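Local coordinates for protein polyketide cyclase / dehydrase and lipid transport (Nitrosospira multiformis, PDB 3P51) that is of unknown function but has a Bet v 1-like helix-grip fold and probably binds a hydrophobic small molecule or lipid in it, at residues P2-V14 and D104-S118. Residues are numbered along the deposited sequence; the frame is centred on the assembly and turned at random.
Sequences PKVYNSIVVDAPV and DTTFVEWSGSWESAS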
loop_
_atom_site.group_PDB
_atom_site.type_symbol
_atom_site.label_atom_id
_atom_site.label_comp_id
_atom_site.label_asym_id
_atom_site.label_seq_id
_atom_site.Cartn_x
_atom_site.Cartn_y
_atom_site.Cartn_z
ATOM N N PRO A 2 -19.080 4.287 5.796
ATOM C CA PRO A 2 -18.402 4.574 7.063
ATOM C C PRO A 2 -17.269 3.593 7.292
ATOM O O PRO A 2 -17.113 2.644 6.525
ATOM C CB PRO A 2 -19.499 4.349 8.094
ATOM C CG PRO A 2 -20.767 4.744 7.352
ATOM C CD PRO A 2 -20.546 4.263 5.937
ATOM N N LYS A 3 -16.489 3.811 8.342
ATOM C CA LYS A 3 -15.411 2.894 8.656
ATOM C C LYS A 3 -15.095 2.868 10.143
ATOM O O LYS A 3 -15.459 3.780 10.889
ATOM C CB LYS A 3 -14.170 3.242 7.847
ATOM C CG LYS A 3 -13.661 4.653 8.028
ATOM C CD LYS A 3 -12.555 4.941 7.012
ATOM C CE LYS A 3 -13.006 4.566 5.602
ATOM N NZ LYS A 3 -11.933 4.739 4.578
ATOM N N VAL A 4 -14.436 1.802 10.573
ATOM C CA VAL A 4 -13.978 1.689 11.949
ATOM C C VAL A 4 -12.531 1.231 11.950
ATOM O O VAL A 4 -12.061 0.622 10.988
ATOM C CB VAL A 4 -14.824 0.693 12.743
ATOM C CG1 VAL A 4 -16.236 1.250 12.946
ATOM C CG2 VAL A 4 -14.853 -0.665 12.031
ATOM N N TYR A 5 -11.817 1.533 13.024
ATOM C CA TYR A 5 -10.433 1.094 13.144
ATOM C C TYR A 5 -10.143 0.824 14.596
ATOM O O TYR A 5 -10.318 1.705 15.435
ATOM C CB TYR A 5 -9.472 2.164 12.625
ATOM C CG TYR A 5 -8.010 1.775 12.804
ATOM C CD1 TYR A 5 -7.346 1.033 11.828
ATOM C CD2 TYR A 5 -7.306 2.140 13.945
ATOM C CE1 TYR A 5 -6.006 0.670 11.979
ATOM C CE2 TYR A 5 -5.972 1.786 14.112
ATOM C CZ TYR A 5 -5.326 1.049 13.124
ATOM O OH TYR A 5 -4.004 0.680 13.277
ATOM N N ASN A 6 -9.720 -0.396 14.900
ATOM C CA ASN A 6 -9.363 -0.746 16.269
ATOM C C ASN A 6 -8.065 -1.531 16.324
ATOM O O ASN A 6 -7.783 -2.345 15.438
ATOM C CB ASN A 6 -10.475 -1.553 16.914
ATOM C CG ASN A 6 -11.750 -0.752 17.067
ATOM O OD1 ASN A 6 -11.934 -0.039 18.058
ATOM N ND2 ASN A 6 -12.634 -0.855 16.081
ATOM N N SER A 7 -7.284 -1.298 17.371
ATOM C CA SER A 7 -5.981 -1.930 17.482
ATOM C C SER A 7 -5.584 -2.152 18.935
ATOM O O SER A 7 -6.085 -1.484 19.843
ATOM C CB SER A 7 -4.931 -1.087 16.753
ATOM O OG SER A 7 -4.834 0.213 17.313
ATOM N N ILE A 8 -4.703 -3.121 19.143
ATOM C CA ILE A 8 -4.194 -3.465 20.467
ATOM C C ILE A 8 -2.762 -3.975 20.339
ATOM O O ILE A 8 -2.327 -4.365 19.249
ATOM C CB ILE A 8 -4.988 -4.611 21.097
ATOM C CG1 ILE A 8 -4.919 -5.837 20.185
ATOM C CG2 ILE A 8 -6.431 -4.200 21.358
ATOM C CD1 ILE A 8 -5.503 -7.081 20.797
ATOM N N VAL A 9 -2.039 -3.973 21.459
ATOM C CA VAL A 9 -0.747 -4.645 21.549
ATOM C C VAL A 9 -0.881 -5.938 22.352
ATOM O O VAL A 9 -1.467 -5.954 23.426
ATOM C CB VAL A 9 0.311 -3.743 22.183
ATOM C CG1 VAL A 9 1.606 -4.536 22.462
ATOM C CG2 VAL A 9 0.592 -2.564 21.259
ATOM N N VAL A 10 -0.346 -7.021 21.803
ATOM C CA VAL A 10 -0.475 -8.353 22.388
ATOM C C VAL A 10 0.904 -8.832 22.856
ATOM O O VAL A 10 1.866 -8.801 22.079
ATOM C CB VAL A 10 -1.026 -9.340 21.331
ATOM C CG1 VAL A 10 -0.980 -10.748 21.832
ATOM C CG2 VAL A 10 -2.449 -8.969 20.931
ATOM N N ASP A 11 1.009 -9.270 24.112
ATOM C CA ASP A 11 2.304 -9.686 24.662
ATOM C C ASP A 11 2.706 -11.104 24.236
ATOM O O ASP A 11 2.737 -12.032 25.051
ATOM C CB ASP A 11 2.347 -9.553 26.193
ATOM C CG ASP A 11 3.768 -9.690 26.758
ATOM O OD1 ASP A 11 4.633 -10.279 26.077
ATOM O OD2 ASP A 11 4.032 -9.206 27.880
ATOM N N ALA A 12 3.016 -11.252 22.955
ATOM C CA ALA A 12 3.504 -12.506 22.403
ATOM C C ALA A 12 4.191 -12.199 21.081
ATOM O O ALA A 12 3.876 -11.200 20.432
ATOM C CB ALA A 12 2.364 -13.467 22.189
ATOM N N PRO A 13 5.146 -13.045 20.685
ATOM C CA PRO A 13 5.863 -12.777 19.437
ATOM C C PRO A 13 4.936 -12.920 18.243
ATOM O O PRO A 13 3.964 -13.675 18.296
ATOM C CB PRO A 13 6.985 -13.826 19.428
ATOM C CG PRO A 13 6.598 -14.853 20.421
ATOM C CD PRO A 13 5.684 -14.207 21.415
ATOM N N VAL A 14 5.225 -12.177 17.180
ATOM C CA VAL A 14 4.320 -12.096 16.039
ATOM C C VAL A 14 4.102 -13.458 15.377
ATOM O O VAL A 14 3.008 -13.736 14.895
ATOM C CB VAL A 14 4.805 -11.052 15.008
ATOM C CG1 VAL A 14 6.058 -11.549 14.287
ATOM C CG2 VAL A 14 3.698 -10.701 14.010
ATOM N N ASP A 104 9.594 -7.718 21.262
ATOM C CA ASP A 104 9.132 -8.952 20.646
ATOM C C ASP A 104 7.665 -9.202 20.951
ATOM O O ASP A 104 7.270 -10.320 21.276
ATOM C CB ASP A 104 9.990 -10.127 21.138
ATOM C CG ASP A 104 9.860 -11.358 20.259
ATOM O OD1 ASP A 104 10.358 -12.436 20.660
ATOM O OD2 ASP A 104 9.249 -11.253 19.173
ATOM N N THR A 105 6.853 -8.154 20.857
ATOM C CA THR A 105 5.416 -8.309 21.005
ATOM C C THR A 105 4.736 -8.098 19.652
ATOM O O THR A 105 5.404 -8.040 18.609
ATOM C CB THR A 105 4.856 -7.372 22.097
ATOM O OG1 THR A 105 5.196 -6.017 21.795
ATOM C CG2 THR A 105 5.466 -7.727 23.446
ATOM N N THR A 106 3.414 -7.990 19.666
ATOM C CA THR A 106 2.635 -7.915 18.431
ATOM C C THR A 106 1.611 -6.789 18.462
ATOM O O THR A 106 0.845 -6.666 19.410
ATOM C CB THR A 106 1.891 -9.233 18.155
ATOM O OG1 THR A 106 2.837 -10.296 18.032
ATOM C CG2 THR A 106 1.092 -9.140 16.878
ATOM N N PHE A 107 1.627 -5.967 17.419
ATOM C CA PHE A 107 0.598 -4.964 17.174
ATOM C C PHE A 107 -0.450 -5.612 16.281
ATOM O O PHE A 107 -0.111 -6.239 15.282
ATOM C CB PHE A 107 1.226 -3.755 16.464
ATOM C CG PHE A 107 0.238 -2.708 16.030
ATOM C CD1 PHE A 107 -0.269 -1.797 16.941
ATOM C CD2 PHE A 107 -0.167 -2.622 14.701
ATOM C CE1 PHE A 107 -1.179 -0.820 16.544
ATOM C CE2 PHE A 107 -1.075 -1.652 14.291
ATOM C CZ PHE A 107 -1.580 -0.742 15.215
ATOM N N VAL A 108 -1.720 -5.482 16.651
ATOM C CA VAL A 108 -2.814 -6.031 15.852
ATOM C C VAL A 108 -3.787 -4.925 15.460
ATOM O O VAL A 108 -4.314 -4.234 16.321
ATOM C CB VAL A 108 -3.609 -7.095 16.640
ATOM C CG1 VAL A 108 -4.593 -7.796 15.719
ATOM C CG2 VAL A 108 -2.656 -8.106 17.276
ATOM N N GLU A 109 -4.040 -4.758 14.168
ATOM C CA GLU A 109 -5.028 -3.774 13.735
ATOM C C GLU A 109 -6.151 -4.434 12.944
ATOM O O GLU A 109 -5.932 -5.389 12.205
ATOM C CB GLU A 109 -4.376 -2.660 12.908
ATOM C CG GLU A 109 -3.635 -3.162 11.693
ATOM C CD GLU A 109 -2.965 -2.049 10.903
ATOM O OE1 GLU A 109 -3.228 -0.866 11.196
ATOM O OE2 GLU A 109 -2.168 -2.363 9.989
ATOM N N TRP A 110 -7.361 -3.922 13.122
ATOM C CA TRP A 110 -8.522 -4.431 12.408
ATOM C C TRP A 110 -9.306 -3.240 11.880
ATOM O O TRP A 110 -9.755 -2.397 12.658
ATOM C CB TRP A 110 -9.386 -5.272 13.344
ATOM C CG TRP A 110 -10.118 -6.394 12.667
ATOM C CD1 TRP A 110 -10.646 -6.395 11.405
ATOM C CD2 TRP A 110 -10.391 -7.687 13.219
ATOM N NE1 TRP A 110 -11.245 -7.607 11.146
ATOM C CE2 TRP A 110 -11.099 -8.418 12.242
ATOM C CE3 TRP A 110 -10.116 -8.294 14.450
ATOM C CZ2 TRP A 110 -11.530 -9.730 12.454
ATOM C CZ3 TRP A 110 -10.537 -9.600 14.658
ATOM C CH2 TRP A 110 -11.244 -10.299 13.665
ATOM N N SER A 111 -9.445 -3.170 10.559
ATOM C CA SER A 111 -10.194 -2.109 9.898
ATOM C C SER A 111 -11.464 -2.663 9.260
ATOM O O SER A 111 -11.508 -3.810 8.810
ATOM C CB SER A 111 -9.356 -1.460 8.787
ATOM O OG SER A 111 -8.019 -1.220 9.195
ATOM N N GLY A 112 -12.490 -1.824 9.200
ATOM C CA GLY A 112 -13.719 -2.181 8.526
ATOM C C GLY A 112 -14.193 -0.973 7.765
ATOM O O GLY A 112 -14.081 0.155 8.240
ATOM N N SER A 113 -14.709 -1.188 6.568
ATOM C CA SER A 113 -15.296 -0.086 5.831
ATOM C C SER A 113 -16.434 -0.587 4.976
ATOM O O SER A 113 -16.428 -1.738 4.522
ATOM C CB SER A 113 -14.232 0.633 4.991
ATOM O OG SER A 113 -13.679 -0.244 4.020
ATOM N N TRP A 114 -17.420 0.278 4.768
ATOM C CA TRP A 114 -18.602 -0.091 4.017
ATOM C C TRP A 114 -19.308 1.146 3.505
ATOM O O TRP A 114 -18.936 2.265 3.855
ATOM C CB TRP A 114 -19.546 -0.930 4.884
ATOM C CG TRP A 114 -20.073 -0.233 6.099
ATOM C CD1 TRP A 114 -21.275 0.388 6.223
ATOM C CD2 TRP A 114 -19.420 -0.108 7.371
ATOM N NE1 TRP A 114 -21.419 0.900 7.495
ATOM C CE2 TRP A 114 -20.293 0.605 8.217
ATOM C CE3 TRP A 114 -18.194 -0.537 7.875
ATOM C CZ2 TRP A 114 -19.969 0.905 9.539
ATOM C CZ3 TRP A 114 -17.868 -0.232 9.190
ATOM C CH2 TRP A 114 -18.756 0.477 10.006
ATOM N N GLU A 115 -20.308 0.938 2.653
ATOM C CA GLU A 115 -21.161 2.010 2.167
ATOM C C GLU A 115 -22.527 1.852 2.803
ATOM O O GLU A 115 -23.005 0.731 3.016
ATOM C CB GLU A 115 -21.309 1.954 0.637
ATOM C CG GLU A 115 -19.961 1.952 -0.116
ATOM C CD GLU A 115 -19.306 3.330 -0.148
ATOM O OE1 GLU A 115 -20.021 4.341 0.010
ATOM O OE2 GLU A 115 -18.077 3.407 -0.342
ATOM N N SER A 116 -23.163 2.980 3.094
ATOM C CA SER A 116 -24.437 2.962 3.788
ATOM C C SER A 116 -25.053 4.345 3.768
ATOM O O SER A 116 -24.343 5.351 3.697
ATOM C CB SER A 116 -24.241 2.534 5.241
ATOM O OG SER A 116 -25.482 2.552 5.934
ATOM N N ALA A 117 -26.378 4.391 3.847
ATOM C CA ALA A 117 -27.075 5.654 3.979
ATOM C C ALA A 117 -26.925 6.221 5.395
ATOM O O ALA A 117 -27.208 7.396 5.622
ATOM C CB ALA A 117 -28.554 5.496 3.607
ATOM N N SER A 118 -26.480 5.397 6.345
ATOM C CA SER A 118 -26.327 5.863 7.726
ATOM C C SER A 118 -25.028 5.410 8.372
ATOM O O SER A 118 -24.272 4.624 7.794
ATOM C CB SER A 118 -27.512 5.424 8.597
ATOM O OG SER A 118 -27.399 4.068 8.989
HETATM O O HOH W 1 7.133 -9.965 17.560
#
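With CG between the backbone N and the carbonyl carbon (chi1 62°), the indole of Trp114 folds back over Pro2, while Tyr5, its CG anti to the backbone N (chi1 177°), sends its ring along the neighbouring strand to Glu109. Pro2 CD makes a CH-pi contact over the five-membered ring of Trp114, 4.1 Å from its centroid, and Pro2 CB lies 3.8 Å from Trp114 CZ2. Pro2 O sits over an indole face and accepts Trp114 N at 3.0 Å; Val4 CG1 meets the ring edge at CH2. Without the indole, as with an alanine here, Pro2 and Val4 CG1 would probably lose their aromatic partner and a gap would open beside Tyr91, whose ring lies nearly parallel to the indole. Tyr5 OH donates a hydrogen bond to Glu109 OE1 at 2.7 Å on the anti side of the carboxylate, the ring and carboxylate planes almost perpendicular; the same hydroxyl oxygen lies 3.4 Å from Phe107 CZ at the ring edge. Strands 3-10 and 105-116 run antiparallel as the first and last strands of the Bet v 1-like (helix-grip) sheet, in continuous register from Lys3-Ser113 to Val10-Thr106. Val4, Asn6, Ile8, Val10, Val108 and Trp110 share one face, on which helix 120-139 packs; on the other, Phe107 stacks on Phe107 of the second subunit. Beyond strand 3-10 an inverse gamma turn centred on Asp11 brings Ala12 O to Thr106 OG1, which donates to it at 2.8 Å; Val10 O accepts both Thr106 N and Ala12 N. A water takes the Val14 N-H at 2.9 Å and donates to Asp104 OD2 and Thr105 O, tying helix 14-21 to the start of strand 105-116 and the loop residue before it.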